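Local coordinates for protein autoinducer 2 sensor kinase/phosphatase LuxQ (Vibrio cholerae, PDB 3C38) that senses autoinducer 2 bound to LuxP through this periplasmic domain, switching its cytoplasmic parts from kinase to phosphatase activity in the phosphorelay to LuxU and LuxO, at residues A166-I171 with E178-A183; T186-S191 with Y199-V204. One frame throughout, in Å; residues are numbered along the deposited sequence.

Contact 1 of 2, residues A166-I171 with E178-A183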
loop_
_atom_site.group_PDB
_atom_site.type_symbol
_atom_site.label_atom_id
_atom_site.label_comp_id
_atom_site.label_asym_id
_atom_site.label_seq_id
_atom_site.Cartn_x
_atom_site.Cartn_y
_atom_site.Cartn_z
ATOM N N ALA A 166 -1.699 10.762 -1.721
ATOM C CA ALA A 166 -1.821 10.451 -3.142
ATOM C C ALA A 166 -2.774 9.294 -3.404
ATOM O O ALA A 166 -3.592 9.346 -4.325
ATOM C CB ALA A 166 -0.429 10.146 -3.742
ATOM N N LEU A 167 -2.672 8.246 -2.599
ATOM C CA LEU A 167 -3.546 7.094 -2.771
ATOM C C LEU A 167 -5.025 7.454 -2.588
ATOM O O LEU A 167 -5.870 7.125 -3.425
ATOM C CB LEU A 167 -3.183 5.996 -1.772
ATOM C CG LEU A 167 -4.212 4.861 -1.756
ATOM C CD1 LEU A 167 -4.162 4.151 -3.096
ATOM C CD2 LEU A 167 -3.937 3.888 -0.631
ATOM N N LEU A 168 -5.325 8.130 -1.484
ATOM C CA LEU A 168 -6.694 8.507 -1.150
ATOM C C LEU A 168 -7.295 9.523 -2.113
ATOM O O LEU A 168 -8.466 9.431 -2.468
ATOM C CB LEU A 168 -6.741 9.092 0.258
ATOM C CG LEU A 168 -7.835 8.598 1.196
ATOM C CD1 LEU A 168 -8.241 9.738 2.146
ATOM C CD2 LEU A 168 -9.019 8.092 0.394
ATOM N N GLU A 169 -6.495 10.511 -2.494
ATOM C CA GLU A 169 -6.934 11.558 -3.409
ATOM C C GLU A 169 -7.247 10.952 -4.774
ATOM O O GLU A 169 -8.202 11.342 -5.446
ATOM C CB GLU A 169 -5.841 12.629 -3.534
ATOM C CG GLU A 169 -6.027 13.578 -4.712
ATOM C CD GLU A 169 -7.287 14.417 -4.594
ATOM O OE1 GLU A 169 -7.673 15.030 -5.613
ATOM O OE2 GLU A 169 -7.882 14.463 -3.488
ATOM N N ASN A 170 -6.433 9.988 -5.178
ATOM C CA ASN A 170 -6.627 9.307 -6.447
ATOM C C ASN A 170 -7.974 8.568 -6.440
ATOM O O ASN A 170 -8.655 8.478 -7.467
ATOM C CB ASN A 170 -5.475 8.339 -6.660
ATOM C CG ASN A 170 -5.736 7.368 -7.774
ATOM O OD1 ASN A 170 -5.609 7.711 -8.959
ATOM N ND2 ASN A 170 -6.120 6.143 -7.410
ATOM N N ILE A 171 -8.374 8.049 -5.278
ATOM C CA ILE A 171 -9.653 7.354 -5.166
ATOM C C ILE A 171 -10.790 8.382 -5.112
ATOM O O ILE A 171 -11.866 8.169 -5.683
ATOM C CB ILE A 171 -9.708 6.477 -3.902
ATOM C CG1 ILE A 171 -8.703 5.333 -4.017
ATOM C CG2 ILE A 171 -11.122 5.914 -3.699
ATOM C CD1 ILE A 171 -8.685 4.439 -2.795
ATOM N N GLU A 178 -16.673 14.141 -2.841
ATOM C CA GLU A 178 -16.392 15.443 -2.243
ATOM C C GLU A 178 -15.142 15.361 -1.383
ATOM O O GLU A 178 -14.237 16.187 -1.487
ATOM C CB GLU A 178 -17.538 15.857 -1.335
ATOM C CG GLU A 178 -18.361 17.018 -1.800
ATOM C CD GLU A 178 -19.401 17.382 -0.760
ATOM O OE1 GLU A 178 -19.034 18.014 0.265
ATOM O OE2 GLU A 178 -20.575 17.005 -0.967
ATOM N N ASN A 179 -15.130 14.367 -0.505
ATOM C CA ASN A 179 -14.024 14.146 0.406
ATOM C C ASN A 179 -14.046 12.706 0.888
ATOM O O ASN A 179 -15.108 12.064 0.952
ATOM C CB ASN A 179 -14.129 15.070 1.629
ATOM C CG ASN A 179 -13.416 16.399 1.432
ATOM O OD1 ASN A 179 -12.226 16.447 1.117
ATOM N ND2 ASN A 179 -14.138 17.482 1.638
ATOM N N LEU A 180 -12.864 12.206 1.226
ATOM C CA LEU A 180 -12.724 10.855 1.746
ATOM C C LEU A 180 -11.823 10.851 2.975
ATOM O O LEU A 180 -10.958 11.714 3.148
ATOM C CB LEU A 180 -12.121 9.914 0.696
ATOM C CG LEU A 180 -12.848 9.638 -0.619
ATOM C CD1 LEU A 180 -11.931 8.759 -1.472
ATOM C CD2 LEU A 180 -14.198 8.950 -0.385
ATOM N N VAL A 181 -12.042 9.862 3.830
ATOM C CA VAL A 181 -11.239 9.681 5.029
ATOM C C VAL A 181 -10.962 8.186 5.163
ATOM O O VAL A 181 -11.897 7.378 5.237
ATOM C CB VAL A 181 -11.981 10.127 6.308
ATOM C CG1 VAL A 181 -11.078 9.885 7.509
ATOM C CG2 VAL A 181 -12.395 11.598 6.212
ATOM N N LEU A 182 -9.691 7.812 5.171
ATOM C CA LEU A 182 -9.334 6.413 5.323
ATOM C C LEU A 182 -9.017 6.242 6.796
ATOM O O LEU A 182 -8.164 6.938 7.346
ATOM C CB LEU A 182 -8.118 6.047 4.463
ATOM C CG LEU A 182 -7.583 4.614 4.627
ATOM C CD1 LEU A 182 -8.689 3.614 4.316
ATOM C CD2 LEU A 182 -6.394 4.389 3.699
ATOM N N ALA A 183 -9.715 5.319 7.441
ATOM C CA ALA A 183 -9.498 5.113 8.861
ATOM C C ALA A 183 -9.526 3.660 9.292
ATOM O O ALA A 183 -9.964 2.782 8.550
ATOM C CB ALA A 183 -10.543 5.897 9.652
#

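Contact 2 of 2, residues T186-S191 with Y199-V204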
loop_
_atom_site.group_PDB
_atom_site.type_symbol
_atom_site.label_atom_id
_atom_site.label_comp_id
_atom_site.label_asym_id
_atom_site.label_seq_id
_atom_site.Cartn_x
_atom_site.Cartn_y
_atom_site.Cartn_z
ATOM N N THR A 186 -11.669 4.206 14.689
ATOM C CA THR A 186 -12.011 5.604 14.886
ATOM C C THR A 186 -10.811 6.484 14.571
ATOM O O THR A 186 -10.917 7.709 14.527
ATOM C CB THR A 186 -12.503 5.826 16.339
ATOM O OG1 THR A 186 -13.900 6.140 16.305
ATOM C CG2 THR A 186 -11.716 6.937 17.054
ATOM N N THR A 187 -9.677 5.840 14.317
ATOM C CA THR A 187 -8.443 6.542 14.019
ATOM C C THR A 187 -8.206 6.727 12.522
ATOM O O THR A 187 -8.131 5.762 11.758
ATOM C CB THR A 187 -7.260 5.797 14.622
ATOM O OG1 THR A 187 -7.520 5.564 16.010
ATOM C CG2 THR A 187 -5.990 6.613 14.478
ATOM N N PRO A 188 -8.085 7.981 12.088
ATOM C CA PRO A 188 -7.855 8.286 10.675
ATOM C C PRO A 188 -6.415 8.009 10.240
ATOM O O PRO A 188 -5.471 8.347 10.957
ATOM C CB PRO A 188 -8.183 9.779 10.580
ATOM C CG PRO A 188 -9.043 10.036 11.784
ATOM C CD PRO A 188 -8.394 9.208 12.837
ATOM N N LEU A 189 -6.253 7.395 9.070
ATOM C CA LEU A 189 -4.923 7.145 8.528
ATOM C C LEU A 189 -4.563 8.325 7.626
ATOM O O LEU A 189 -3.485 8.898 7.723
ATOM C CB LEU A 189 -4.899 5.843 7.730
ATOM C CG LEU A 189 -5.084 4.595 8.586
ATOM C CD1 LEU A 189 -4.864 3.349 7.726
ATOM C CD2 LEU A 189 -4.080 4.625 9.750
ATOM N N VAL A 190 -5.485 8.701 6.754
ATOM C CA VAL A 190 -5.255 9.832 5.860
ATOM C C VAL A 190 -6.615 10.394 5.471
ATOM O O VAL A 190 -7.616 9.672 5.477
ATOM C CB VAL A 190 -4.437 9.421 4.591
ATOM C CG1 VAL A 190 -5.213 8.434 3.745
ATOM C CG2 VAL A 190 -4.077 10.666 3.785
ATOM N N SER A 191 -6.644 11.685 5.152
ATOM C CA SER A 191 -7.873 12.388 4.799
ATOM C C SER A 191 -7.640 13.384 3.675
ATOM O O SER A 191 -6.525 13.898 3.513
ATOM C CB SER A 191 -8.387 13.139 6.031
ATOM O OG SER A 191 -9.331 14.138 5.699
ATOM N N TYR A 199 -17.950 20.537 7.850
ATOM C CA TYR A 199 -17.814 19.383 8.738
ATOM C C TYR A 199 -16.339 19.101 9.032
ATOM O O TYR A 199 -15.479 19.303 8.169
ATOM C CB TYR A 199 -18.474 18.163 8.088
ATOM C CG TYR A 199 -18.013 17.912 6.665
ATOM C CD1 TYR A 199 -16.785 17.299 6.404
ATOM C CD2 TYR A 199 -18.792 18.314 5.580
ATOM C CE1 TYR A 199 -16.344 17.095 5.103
ATOM C CE2 TYR A 199 -18.364 18.117 4.279
ATOM C CZ TYR A 199 -17.138 17.508 4.045
ATOM O OH TYR A 199 -16.705 17.333 2.752
ATOM N N SER A 200 -16.051 18.642 10.248
ATOM C CA SER A 200 -14.677 18.345 10.644
ATOM C C SER A 200 -14.312 16.867 10.453
ATOM O O SER A 200 -15.184 16.014 10.280
ATOM C CB SER A 200 -14.464 18.715 12.111
ATOM O OG SER A 200 -15.234 17.871 12.946
ATOM N N LEU A 201 -13.017 16.572 10.493
ATOM C CA LEU A 201 -12.551 15.195 10.337
ATOM C C LEU A 201 -13.177 14.347 11.433
ATOM O O LEU A 201 -13.657 13.231 11.190
ATOM C CB LEU A 201 -11.026 15.131 10.453
ATOM C CG LEU A 201 -10.415 13.727 10.473
ATOM C CD1 LEU A 201 -10.843 12.962 9.236
ATOM C CD2 LEU A 201 -8.906 13.834 10.541
ATOM N N ASP A 202 -13.162 14.904 12.640
ATOM C CA ASP A 202 -13.716 14.270 13.826
ATOM C C ASP A 202 -15.173 13.850 13.614
ATOM O O ASP A 202 -15.571 12.741 13.972
ATOM C CB ASP A 202 -13.609 15.247 14.994
ATOM C CG ASP A 202 -13.959 14.617 16.322
ATOM O OD1 ASP A 202 -15.109 14.146 16.484
ATOM O OD2 ASP A 202 -13.075 14.603 17.207
ATOM N N TYR A 203 -15.967 14.745 13.029
ATOM C CA TYR A 203 -17.375 14.466 12.751
ATOM C C TYR A 203 -17.504 13.319 11.748
ATOM O O TYR A 203 -18.264 12.376 11.952
ATOM C CB TYR A 203 -18.055 15.709 12.173
ATOM C CG TYR A 203 -19.316 15.393 11.395
ATOM C CD1 TYR A 203 -20.480 14.952 12.042
ATOM C CD2 TYR A 203 -19.334 15.486 10.001
ATOM C CE1 TYR A 203 -21.622 14.615 11.310
ATOM C CE2 TYR A 203 -20.473 15.148 9.260
ATOM C CZ TYR A 203 -21.607 14.713 9.917
ATOM O OH TYR A 203 -22.719 14.361 9.182
ATOM N N VAL A 204 -16.770 13.434 10.648
ATOM C CA VAL A 204 -16.766 12.419 9.614
ATOM C C VAL A 204 -16.405 11.038 10.180
ATOM O O VAL A 204 -17.090 10.065 9.870
ATOM C CB VAL A 204 -15.766 12.773 8.508
ATOM C CG1 VAL A 204 -15.798 11.715 7.426
ATOM C CG2 VAL A 204 -16.081 14.153 7.940
#

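Contact 1 of 2, residues A166-I171 with E178-A183
The forked end of L168 is pressed into the hollow that L180 and L182 leave between them on one face of strand 179-183. Its two methyls divide the work. CD1 drops onto the strand backbone, 3.5 Å from the carbonyl O of L180, while CD2 lies against the L180 side chain, 3.5 Å from its CD1 and 3.6 Å from its CB. The branch point follows behind, with CG of L168 4.2 Å from CB of L182. A leucine suits this place because its branch lies one carbon beyond CB, so the fork can reach past the helix surface. The L168 side chain meets that of L180 at a slant.

The fit is mutual. In L180 the CG stands anti to the carbonyl carbon (chi1 -62°), and the extended chain beyond it drives CD1 toward the helix as the second bump. That methyl settles beside L168, 3.7 Å from its backbone O, and meets the branch methyl CG2 of I171, also at 3.7 Å. I171, one turn further on, thus walls the hollow that receives L180, its side chain running nearly at right angles to that of L180.

The helix lies over the sheet with its axis 8.5 Å from that of the strand, the two directions 138° apart. Alternation along the strand turns L180 and L182 to this side, where V234 touches both, and V181 to the opposite side, against helix 201-205. At this strand the sheet is therefore covered on both faces, in a periplasmic sensor domain of the Cache clan. Across the buried interface no hydrogen bond is made: cohesion comes from the hydrophobic effect and close packing, so the fit of side chains, rather than polar pairing across these segments, probably does most to place the helix here.

Contact 2 of 2, residues T186-S191 with Y199-V204
L201, the first residue of helix 201-204, spreads its two methyls over separate residues of segment 186-191. CD2 comes down on the proline ring of P188, 4.0 Å from CG and 4.1 Å from CB, while CD1 lies 4.0 Å from both CB and OG of S191. The reach comes from its first torsion: with CG anti to the backbone N (chi1 173°), the side chain extends off the start of the helix toward the strand. P188 answers with a rigid apolar ring, which the leucine crosses at a slant.

These two partners belong to an edge strand of the four-stranded antiparallel sheet, interrupted by a corner at L189. There L189 and V190 both face L182 of the neighbouring strand, a classic beta bulge, and P188 and S191 flank it along the chain. S191 carries its OG anti to the backbone N (chi1 163°), and the hydroxyl accepts from L193 N, which satisfies its polar end; its approach to the L201 methyl is van der Waals packing.

The helix that presents L201 is capped by S200. S200 OG accepts a bond from Y203 N at 3.2 Å, with an N-H...O angle of 156°, satisfying an amide of the first turn; serine suits an N-cap because its short arm brings the oxygen back to the backbone. Further along the same helix, V204 turns to V181 and Y235 of the sheet.

Contact 1 belongs to the buried interior, its centre about 13 Å from the centre of the chain; contact 2 is a surface contact, its centre about 20 Å from the same point. They share one antiparallel sheet: 178-183 and 186-191 fall on successive, neighbouring strands, joined by probable backbone hydrogen bonds from L189 N to L182 O and from L182 N to V190 O. In contact 1 the side chains that meet are all aliphatic, and they also rest on backbone carbonyls, whereas contact 2, at the sheet edge, mixes a leucine with a proline and a serine and buries about half as much surface. L168 bridges the two directly, its CD1 packing 3.4 Å from V190 O.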